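Side-chain contacts in 2-dehydropantoate 2-reductase (Geobacter metallireducens, PDB 3HN2), which probably catalyses the NADPH-dependent reduction of 2-dehydropantoate (ketopantoate) to (R)-pantoate in the biosynthesis of pantothenate: residues R34-I39 / G60-E65; A182-L187 / L222-G227; T277-G282 / R291-A296. All coordinates share one frame; numbering follows the deposited sequence.

Contact 1: residues R34-I39 / G60-E65; sequences RDYEAI and GYRAPE
At the outer edge of the Rossmann-type sheet, Tyr36 lies against strand 60-61 and the residue just after it, Arg62. Tyr36 belongs to the segment after strand 28-31. Its CG is anti to the backbone N (chi1 171°), and the ring reaches across to the other segment. The guanidinium of Arg62 lies over one face of this ring. Its CZ is 3.5 Å from Tyr36 CD1, and that carbon sits over the centre of the guanidinium. Arg62 NH2 comes equally near the neighbouring ring atom, 3.5 Å from Tyr36 CE1. The two planes are 31° apart, so the guanidinium lies over the ring at a tilt. Further back along the same side chain, Arg62 CD makes a CH-pi contact, 4.3 Å from the centroid of the Tyr36 ring. Bends at chi2 and chi3 bring the guanidinium over the ring, and the two side chains cross at about a right angle.

The ring also meets backbone. At its edge, Gly60 C lies near the ring plane, 3.7 Å from Tyr36 CE2. Tyr61 O approaches obliquely, 3.7 Å from Tyr36 CD2. The CB of Tyr61 points away from segment 34-39, and its side chain touches Glu66 and Ile67 of helix 64-67. Its backbone is hydrogen-bonded to Phe30 and Leu32, which ties strand 60-61 to strand 28-31. The carboxylate of Glu37 is near Arg62 but not in contact: Glu37 OE2 is 5.1 Å from Arg62 NH1. A weak electrostatic attraction is possible. The contact is at the surface, and the arginine is exposed. An arginine laid over a tyrosine face here joins the segment after strand 28-31 to the outermost parallel strand of a Rossmann-type domain that probably binds NADP(H).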
loop_
_atom_site.group_PDB
_atom_site.type_symbol
_atom_site.label_atom_id
_atom_site.label_comp_id
_atom_site.label_asym_id
_atom_site.label_seq_id
_atom_site.Cartn_x
_atom_site.Cartn_y
_atom_site.Cartn_z
ATOM N N ARG A 34 17.410 14.092 -23.899
ATOM C CA ARG A 34 17.813 12.779 -24.404
ATOM C C ARG A 34 16.925 12.279 -25.552
ATOM O O ARG A 34 17.421 11.728 -26.538
ATOM C CB ARG A 34 17.862 11.776 -23.241
ATOM C CG ARG A 34 17.758 10.305 -23.630
ATOM C CD ARG A 34 18.534 9.411 -22.675
ATOM N NE ARG A 34 19.972 9.444 -22.943
ATOM C CZ ARG A 34 20.598 8.672 -23.831
ATOM N NH1 ARG A 34 19.921 7.790 -24.557
ATOM N NH2 ARG A 34 21.909 8.782 -23.996
ATOM N N ASP A 35 15.620 12.500 -25.432
ATOM C CA ASP A 35 14.671 12.011 -26.427
ATOM C C ASP A 35 13.754 13.104 -26.985
ATOM O O ASP A 35 12.530 13.026 -26.861
ATOM C CB ASP A 35 13.861 10.830 -25.870
ATOM C CG ASP A 35 13.473 11.007 -24.402
ATOM O OD1 ASP A 35 13.407 12.157 -23.914
ATOM O OD2 ASP A 35 13.226 9.979 -23.734
ATOM N N TYR A 36 14.356 14.118 -27.602
ATOM C CA TYR A 36 13.605 15.156 -28.305
ATOM C C TYR A 36 13.054 14.607 -29.617
ATOM O O TYR A 36 11.880 14.793 -29.930
ATOM C CB TYR A 36 14.490 16.383 -28.565
ATOM C CG TYR A 36 13.873 17.429 -29.476
ATOM C CD1 TYR A 36 14.257 17.531 -30.815
ATOM C CD2 TYR A 36 12.912 18.321 -28.997
ATOM C CE1 TYR A 36 13.694 18.489 -31.656
ATOM C CE2 TYR A 36 12.342 19.286 -29.831
ATOM C CZ TYR A 36 12.739 19.365 -31.159
ATOM O OH TYR A 36 12.183 20.314 -31.988
ATOM N N GLU A 37 13.919 13.921 -30.360
ATOM C CA GLU A 37 13.613 13.412 -31.698
ATOM C C GLU A 37 12.558 12.302 -31.723
ATOM O O GLU A 37 11.814 12.174 -32.695
ATOM C CB GLU A 37 14.903 12.952 -32.392
ATOM C CG GLU A 37 15.858 12.171 -31.491
ATOM C CD GLU A 37 17.321 12.414 -31.824
ATOM O OE1 GLU A 37 17.696 12.291 -33.009
ATOM O OE2 GLU A 37 18.100 12.726 -30.896
ATOM N N ALA A 38 12.496 11.518 -30.649
ATOM C CA ALA A 38 11.523 10.433 -30.532
ATOM C C ALA A 38 10.107 10.943 -30.260
ATOM O O ALA A 38 9.128 10.308 -30.652
ATOM C CB ALA A 38 11.952 9.462 -29.456
ATOM N N ILE A 39 10.007 12.095 -29.600
ATOM C CA ILE A 39 8.715 12.674 -29.219
ATOM C C ILE A 39 8.255 13.770 -30.203
ATOM O O ILE A 39 7.059 14.060 -30.311
ATOM C CB ILE A 39 8.728 13.163 -27.731
ATOM C CG1 ILE A 39 9.316 12.076 -26.821
ATOM C CG2 ILE A 39 7.324 13.523 -27.240
ATOM C CD1 ILE A 39 9.488 12.479 -25.360
ATOM N N GLY A 60 7.317 20.150 -27.917
ATOM C CA GLY A 60 8.658 19.905 -27.403
ATOM C C GLY A 60 9.683 20.932 -27.836
ATOM O O GLY A 60 9.553 21.555 -28.891
ATOM N N TYR A 61 10.700 21.119 -27.000
ATOM C CA TYR A 61 11.770 22.079 -27.256
ATOM C C TYR A 61 13.093 21.502 -26.762
ATOM O O TYR A 61 13.109 20.537 -25.991
ATOM C CB TYR A 61 11.492 23.406 -26.542
ATOM C CG TYR A 61 10.270 24.167 -27.025
ATOM C CD1 TYR A 61 9.002 23.913 -26.488
ATOM C CD2 TYR A 61 10.386 25.162 -27.988
ATOM C CE1 TYR A 61 7.880 24.612 -26.924
ATOM C CE2 TYR A 61 9.269 25.872 -28.426
ATOM C CZ TYR A 61 8.023 25.591 -27.890
ATOM O OH TYR A 61 6.922 26.290 -28.320
ATOM N N ARG A 62 14.202 22.090 -27.203
ATOM C CA ARG A 62 15.520 21.632 -26.759
ATOM C C ARG A 62 16.298 22.701 -25.999
ATOM O O ARG A 62 17.233 22.393 -25.259
ATOM C CB ARG A 62 16.333 21.044 -27.922
ATOM C CG ARG A 62 16.507 21.949 -29.142
ATOM C CD ARG A 62 16.600 21.132 -30.437
ATOM N NE ARG A 62 17.278 19.847 -30.244
ATOM C CZ ARG A 62 17.481 18.945 -31.201
ATOM N NH1 ARG A 62 18.104 17.807 -30.917
ATOM N NH2 ARG A 62 17.066 19.175 -32.441
ATOM N N ALA A 63 15.896 23.954 -26.176
ATOM C CA ALA A 63 16.459 25.062 -25.418
ATOM C C ALA A 63 15.332 25.805 -24.715
ATOM O O ALA A 63 14.264 25.999 -25.303
ATOM C CB ALA A 63 17.236 26.001 -26.334
ATOM N N PRO A 64 15.550 26.197 -23.442
ATOM C CA PRO A 64 14.553 26.984 -22.697
ATOM C C PRO A 64 14.298 28.389 -23.250
ATOM O O PRO A 64 13.207 28.928 -23.050
ATOM C CB PRO A 64 15.141 27.067 -21.284
ATOM C CG PRO A 64 16.578 26.781 -21.436
ATOM C CD PRO A 64 16.726 25.874 -22.613
ATOM N N GLU A 65 15.280 28.967 -23.943
ATOM C CA GLU A 65 15.130 30.301 -24.547
ATOM C C GLU A 65 14.192 30.323 -25.755
ATOM O O GLU A 65 13.735 31.389 -26.173
ATOM C CB GLU A 65 16.490 30.929 -24.897
ATOM C CG GLU A 65 17.480 30.012 -25.616
ATOM C CD GLU A 65 18.480 29.353 -24.676
ATOM O OE1 GLU A 65 19.684 29.328 -25.011
ATOM O OE2 GLU A 65 18.068 28.865 -23.601
#

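Contact 2: residues A182-L187 / L222-G227; sequences ARWEKL and LEVIAG
The indole of Trp184 and the side chain of Leu187 meet Val224 and Gly227 on the facing helix. Trp184 has its CG anti to the carbonyl carbon, beside the backbone N (chi1 -84°). This carries the six-membered ring over to the second helix, though the residue's CB does not point straight at it. The ring meets Val224 at its edge: Val224 CG1 lies in the ring plane, 3.9 Å from Trp184 CE3. The carbonyl oxygen of Val224 comes in obliquely, 3.5 Å from Trp184 CZ3. Over one face, toward the rim, is Gly227 O, 3.7 Å from Trp184 CH2. That oxygen also accepts a hydrogen bond from Gln231. Leu187 CD2, from the same helix as the tryptophan, covers the opposite face of the indole near its rim.

Val224 holds CG1 anti to its own backbone N (chi1 -179°). The methyl therefore serves both partners. Besides the indole edge, it touches Leu187 CB at 3.9 Å and the backbone of Leu187. All four touching residues are buried. The short segments run nearly antiparallel, at 165°, with their axes 9.5 Å apart. This is antiparallel helix packing in the all-helical C-terminal domain of the ketopantoate reductase family, which belongs with the 6PGD C-terminal domains.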
loop_
_atom_site.group_PDB
_atom_site.type_symbol
_atom_site.label_atom_id
_atom_site.label_comp_id
_atom_site.label_asym_id
_atom_site.label_seq_id
_atom_site.Cartn_x
_atom_site.Cartn_y
_atom_site.Cartn_z
ATOM N N ALA A 182 5.783 18.124 5.592
ATOM C CA ALA A 182 5.431 17.159 4.553
ATOM C C ALA A 182 6.628 16.575 3.789
ATOM O O ALA A 182 6.606 15.396 3.416
ATOM C CB ALA A 182 4.440 17.789 3.590
ATOM N N ARG A 183 7.650 17.403 3.551
ATOM C CA ARG A 183 8.924 16.970 2.961
ATOM C C ARG A 183 9.598 15.954 3.879
ATOM O O ARG A 183 10.031 14.885 3.433
ATOM C CB ARG A 183 9.861 18.172 2.741
ATOM C CG ARG A 183 9.469 19.103 1.588
ATOM C CD ARG A 183 10.249 18.795 0.309
ATOM N NE ARG A 183 9.413 18.995 -0.872
ATOM C CZ ARG A 183 9.670 18.498 -2.078
ATOM N NH1 ARG A 183 8.837 18.741 -3.082
ATOM N NH2 ARG A 183 10.751 17.758 -2.288
ATOM N N TRP A 184 9.660 16.295 5.166
ATOM C CA TRP A 184 10.217 15.421 6.188
ATOM C C TRP A 184 9.383 14.158 6.391
ATOM O O TRP A 184 9.924 13.100 6.714
ATOM C CB TRP A 184 10.348 16.173 7.509
ATOM C CG TRP A 184 11.599 16.980 7.614
ATOM C CD1 TRP A 184 11.722 18.332 7.445
ATOM C CD2 TRP A 184 12.913 16.491 7.915
ATOM N NE1 TRP A 184 13.030 18.713 7.625
ATOM C CE2 TRP A 184 13.784 17.605 7.909
ATOM C CE3 TRP A 184 13.442 15.221 8.176
ATOM C CZ2 TRP A 184 15.155 17.488 8.164
ATOM C CZ3 TRP A 184 14.809 15.105 8.434
ATOM C CH2 TRP A 184 15.646 16.233 8.425
ATOM N N GLU A 185 8.072 14.283 6.203
ATOM C CA GLU A 185 7.153 13.155 6.272
ATOM C C GLU A 185 7.485 12.117 5.203
ATOM O O GLU A 185 7.455 10.921 5.476
ATOM C CB GLU A 185 5.702 13.626 6.122
ATOM C CG GLU A 185 5.147 14.443 7.295
ATOM C CD GLU A 185 3.652 14.728 7.164
ATOM O OE1 GLU A 185 3.157 14.874 6.023
ATOM O OE2 GLU A 185 2.969 14.809 8.208
ATOM N N LYS A 186 7.820 12.584 3.999
ATOM C CA LYS A 186 8.184 11.691 2.897
ATOM C C LYS A 186 9.596 11.141 3.053
ATOM O O LYS A 186 9.903 10.063 2.543
ATOM C CB LYS A 186 8.048 12.388 1.543
ATOM C CG LYS A 186 7.715 11.419 0.420
ATOM C CD LYS A 186 8.269 11.869 -0.916
ATOM C CE LYS A 186 8.168 10.748 -1.937
ATOM N NZ LYS A 186 8.576 11.179 -3.302
ATOM N N LEU A 187 10.449 11.892 3.753
ATOM C CA LEU A 187 11.810 11.457 4.084
ATOM C C LEU A 187 11.816 10.259 5.029
ATOM O O LEU A 187 12.734 9.445 4.988
ATOM C CB LEU A 187 12.623 12.617 4.684
ATOM C CG LEU A 187 13.728 13.310 3.869
ATOM C CD1 LEU A 187 13.687 13.009 2.364
ATOM C CD2 LEU A 187 13.744 14.833 4.119
ATOM N N LEU A 222 12.923 6.437 13.082
ATOM C CA LEU A 222 12.959 7.253 14.303
ATOM C C LEU A 222 13.994 8.397 14.289
ATOM O O LEU A 222 13.787 9.422 14.936
ATOM C CB LEU A 222 13.181 6.378 15.531
ATOM C CG LEU A 222 11.976 5.554 15.990
ATOM C CD1 LEU A 222 12.395 4.298 16.775
ATOM C CD2 LEU A 222 11.035 6.412 16.795
ATOM N N GLU A 223 15.092 8.205 13.560
ATOM C CA GLU A 223 16.157 9.191 13.459
ATOM C C GLU A 223 15.727 10.359 12.591
ATOM O O GLU A 223 15.924 11.512 12.962
ATOM C CB GLU A 223 17.428 8.560 12.889
ATOM C CG GLU A 223 18.152 7.628 13.847
ATOM C CD GLU A 223 19.458 7.095 13.283
ATOM O OE1 GLU A 223 19.942 7.610 12.247
ATOM O OE2 GLU A 223 20.005 6.149 13.889
ATOM N N VAL A 224 15.129 10.035 11.443
ATOM C CA VAL A 224 14.565 11.006 10.506
ATOM C C VAL A 224 13.497 11.871 11.176
ATOM O O VAL A 224 13.459 13.090 10.969
ATOM C CB VAL A 224 13.981 10.299 9.255
ATOM C CG1 VAL A 224 13.411 11.296 8.263
ATOM C CG2 VAL A 224 15.047 9.452 8.573
ATOM N N ILE A 225 12.653 11.236 11.988
ATOM C CA ILE A 225 11.646 11.927 12.796
ATOM C C ILE A 225 12.291 12.876 13.822
ATOM O O ILE A 225 11.856 14.029 13.968
ATOM C CB ILE A 225 10.683 10.918 13.476
ATOM C CG1 ILE A 225 9.736 10.306 12.441
ATOM C CG2 ILE A 225 9.858 11.581 14.571
ATOM C CD1 ILE A 225 9.014 9.044 12.924
ATOM N N ALA A 226 13.341 12.403 14.496
ATOM C CA ALA A 226 14.078 13.211 15.472
ATOM C C ALA A 226 14.765 14.417 14.819
ATOM O O ALA A 226 14.822 15.508 15.399
ATOM C CB ALA A 226 15.081 12.367 16.202
ATOM N N GLY A 227 15.265 14.210 13.605
ATOM C CA GLY A 227 15.854 15.276 12.811
ATOM C C GLY A 227 14.802 16.212 12.257
ATOM O O GLY A 227 15.094 17.367 11.951
#

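Contact 3: residues T277-G282 / R291-A296; sequences TPLAYG and RVEMLA
Leu279 faces Val292, Glu293 and Ala296, and its branched end makes all the contacts between the two helices. Its CG is 3.8 Å from Val292 CG1, with the two side chains sliding past each other in opposite directions. One methyl, Leu279 CD2, meets the aliphatic part of Glu293, with CG 3.7 Å away. The other, Leu279 CD1, reaches the next turn and lies 3.9 Å from Ala296 CB. In the leucine, chi1 of -83° sets CG against Val292, and chi2 of 162° sends one methyl to Glu293 and the other to Ala296. Cutting this side chain back to an alanine is likely to leave Val292 CG1 and Ala296 CB facing a gap and the Glu293 CG without its apolar partner.

A second shell of residues packs round both sides. Met289, in the loop joining the helices, also touches Leu279. Phe275, one turn earlier on the leucine's own helix, packs on Val292 and Ala296. Ile191 of helix 179-200 touches Val292 as well. Glu293 is exposed at the outer margin, while the other three touching residues are buried.

The segments cross at 148° between their directions, with axes 10.5 Å apart. Pro278 kinks the first of them. Helices 271-284 and 290-302 form a helical hairpin, the last two helices of the chain. Helix 179-200 packs against both, and helix 211-229 touches the second through Arg291.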
loop_
_atom_site.group_PDB
_atom_site.type_symbol
_atom_site.label_atom_id
_atom_site.label_comp_id
_atom_site.label_asym_id
_atom_site.label_seq_id
_atom_site.Cartn_x
_atom_site.Cartn_y
_atom_site.Cartn_z
ATOM N N THR A 277 21.807 16.275 2.716
ATOM C CA THR A 277 21.099 17.512 3.094
ATOM C C THR A 277 20.292 17.379 4.407
ATOM O O THR A 277 20.439 18.236 5.284
ATOM C CB THR A 277 20.220 18.082 1.926
ATOM O OG1 THR A 277 21.010 18.208 0.736
ATOM C CG2 THR A 277 19.644 19.432 2.279
ATOM N N PRO A 278 19.425 16.339 4.546
ATOM C CA PRO A 278 18.806 16.133 5.860
ATOM C C PRO A 278 19.786 15.902 7.000
ATOM O O PRO A 278 19.584 16.463 8.079
ATOM C CB PRO A 278 17.939 14.892 5.639
ATOM C CG PRO A 278 17.571 14.989 4.228
ATOM C CD PRO A 278 18.859 15.388 3.575
ATOM N N LEU A 279 20.830 15.105 6.764
ATOM C CA LEU A 279 21.878 14.873 7.767
ATOM C C LEU A 279 22.540 16.192 8.153
ATOM O O LEU A 279 22.776 16.432 9.337
ATOM C CB LEU A 279 22.921 13.857 7.282
ATOM C CG LEU A 279 22.602 12.369 7.429
ATOM C CD1 LEU A 279 23.496 11.512 6.537
ATOM C CD2 LEU A 279 22.714 11.927 8.874
ATOM N N ALA A 280 22.816 17.034 7.152
ATOM C CA ALA A 280 23.255 18.422 7.376
ATOM C C ALA A 280 22.285 19.190 8.263
ATOM O O ALA A 280 22.704 19.779 9.260
ATOM C CB ALA A 280 23.462 19.167 6.046
ATOM N N TYR A 281 20.996 19.150 7.914
ATOM C CA TYR A 281 19.946 19.847 8.670
ATOM C C TYR A 281 19.813 19.391 10.120
ATOM O O TYR A 281 19.523 20.200 11.001
ATOM C CB TYR A 281 18.594 19.753 7.957
ATOM C CG TYR A 281 18.318 20.893 6.997
ATOM C CD1 TYR A 281 18.013 22.173 7.466
ATOM C CD2 TYR A 281 18.358 20.694 5.620
ATOM C CE1 TYR A 281 17.762 23.221 6.584
ATOM C CE2 TYR A 281 18.105 21.732 4.730
ATOM C CZ TYR A 281 17.810 22.991 5.218
ATOM O OH TYR A 281 17.558 24.015 4.334
ATOM N N GLY A 282 20.038 18.103 10.363
ATOM C CA GLY A 282 20.012 17.553 11.714
ATOM C C GLY A 282 21.250 17.897 12.522
ATOM O O GLY A 282 21.158 18.130 13.730
ATOM N N ARG A 291 22.544 5.963 11.856
ATOM C CA ARG A 291 22.085 5.009 10.847
ATOM C C ARG A 291 21.965 5.658 9.476
ATOM O O ARG A 291 22.453 5.105 8.467
ATOM C CB ARG A 291 20.779 4.328 11.278
ATOM C CG ARG A 291 20.979 3.296 12.386
ATOM C CD ARG A 291 19.664 2.632 12.828
ATOM N NE ARG A 291 19.735 2.194 14.225
ATOM C CZ ARG A 291 19.479 2.967 15.282
ATOM N NH1 ARG A 291 19.127 4.240 15.131
ATOM N NH2 ARG A 291 19.583 2.470 16.504
ATOM N N VAL A 292 21.358 6.851 9.442
ATOM C CA VAL A 292 21.274 7.633 8.196
ATOM C C VAL A 292 22.687 7.870 7.672
ATOM O O VAL A 292 22.939 7.737 6.468
ATOM C CB VAL A 292 20.437 8.940 8.340
ATOM C CG1 VAL A 292 20.133 9.531 6.972
ATOM C CG2 VAL A 292 19.105 8.676 9.086
ATOM N N GLU A 293 23.632 8.054 8.585
ATOM C CA GLU A 293 25.004 8.380 8.205
ATOM C C GLU A 293 25.701 7.216 7.590
ATOM O O GLU A 293 26.262 7.334 6.503
ATOM C CB GLU A 293 25.820 8.894 9.390
ATOM C CG GLU A 293 26.099 10.390 9.309
ATOM C CD GLU A 293 27.298 10.811 10.133
ATOM O OE1 GLU A 293 28.411 10.309 9.872
ATOM O OE2 GLU A 293 27.127 11.657 11.036
ATOM N N MET A 294 25.653 6.091 8.296
ATOM C CA MET A 294 26.182 4.839 7.812
ATOM C C MET A 294 25.582 4.517 6.448
ATOM O O MET A 294 26.323 4.230 5.506
ATOM C CB MET A 294 25.874 3.739 8.820
ATOM C CG MET A 294 26.554 2.436 8.535
ATOM S SD MET A 294 26.424 1.342 9.937
ATOM C CE MET A 294 26.769 -0.193 9.091
ATOM N N LEU A 295 24.253 4.626 6.337
ATOM C CA LEU A 295 23.554 4.401 5.067
ATOM C C LEU A 295 24.046 5.300 3.927
ATOM O O LEU A 295 24.472 4.794 2.884
ATOM C CB LEU A 295 22.045 4.546 5.257
ATOM C CG LEU A 295 21.106 3.949 4.197
ATOM C CD1 LEU A 295 21.641 2.653 3.607
ATOM C CD2 LEU A 295 19.741 3.717 4.821
ATOM N N ALA A 296 24.008 6.619 4.136
ATOM C CA ALA A 296 24.481 7.582 3.136
ATOM C C ALA A 296 25.866 7.214 2.635
ATOM O O ALA A 296 26.101 7.166 1.417
ATOM C CB ALA A 296 24.490 9.017 3.719
#

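The three contacts follow one another along the chain without overlap. Contact 1 belongs to the N-terminal Rossmann-type domain, at its outermost strand. Contacts 2 and 3 lie in the C-terminal helical domain. The centre of contact 1 is about 36 Å from that of each of the others, on the opposite side of the chain's centre. Contacts 2 and 3 have centres about 11 Å apart and touch directly. A salt bridge joins Glu223 to Arg291, and Pro278 packs on Trp184 and Leu187. Helices 179-200, 211-229, 271-284 and 290-302 thus pack together in the C-terminal domain, which meets the N-terminal domain in part through Arg183 and Lys186.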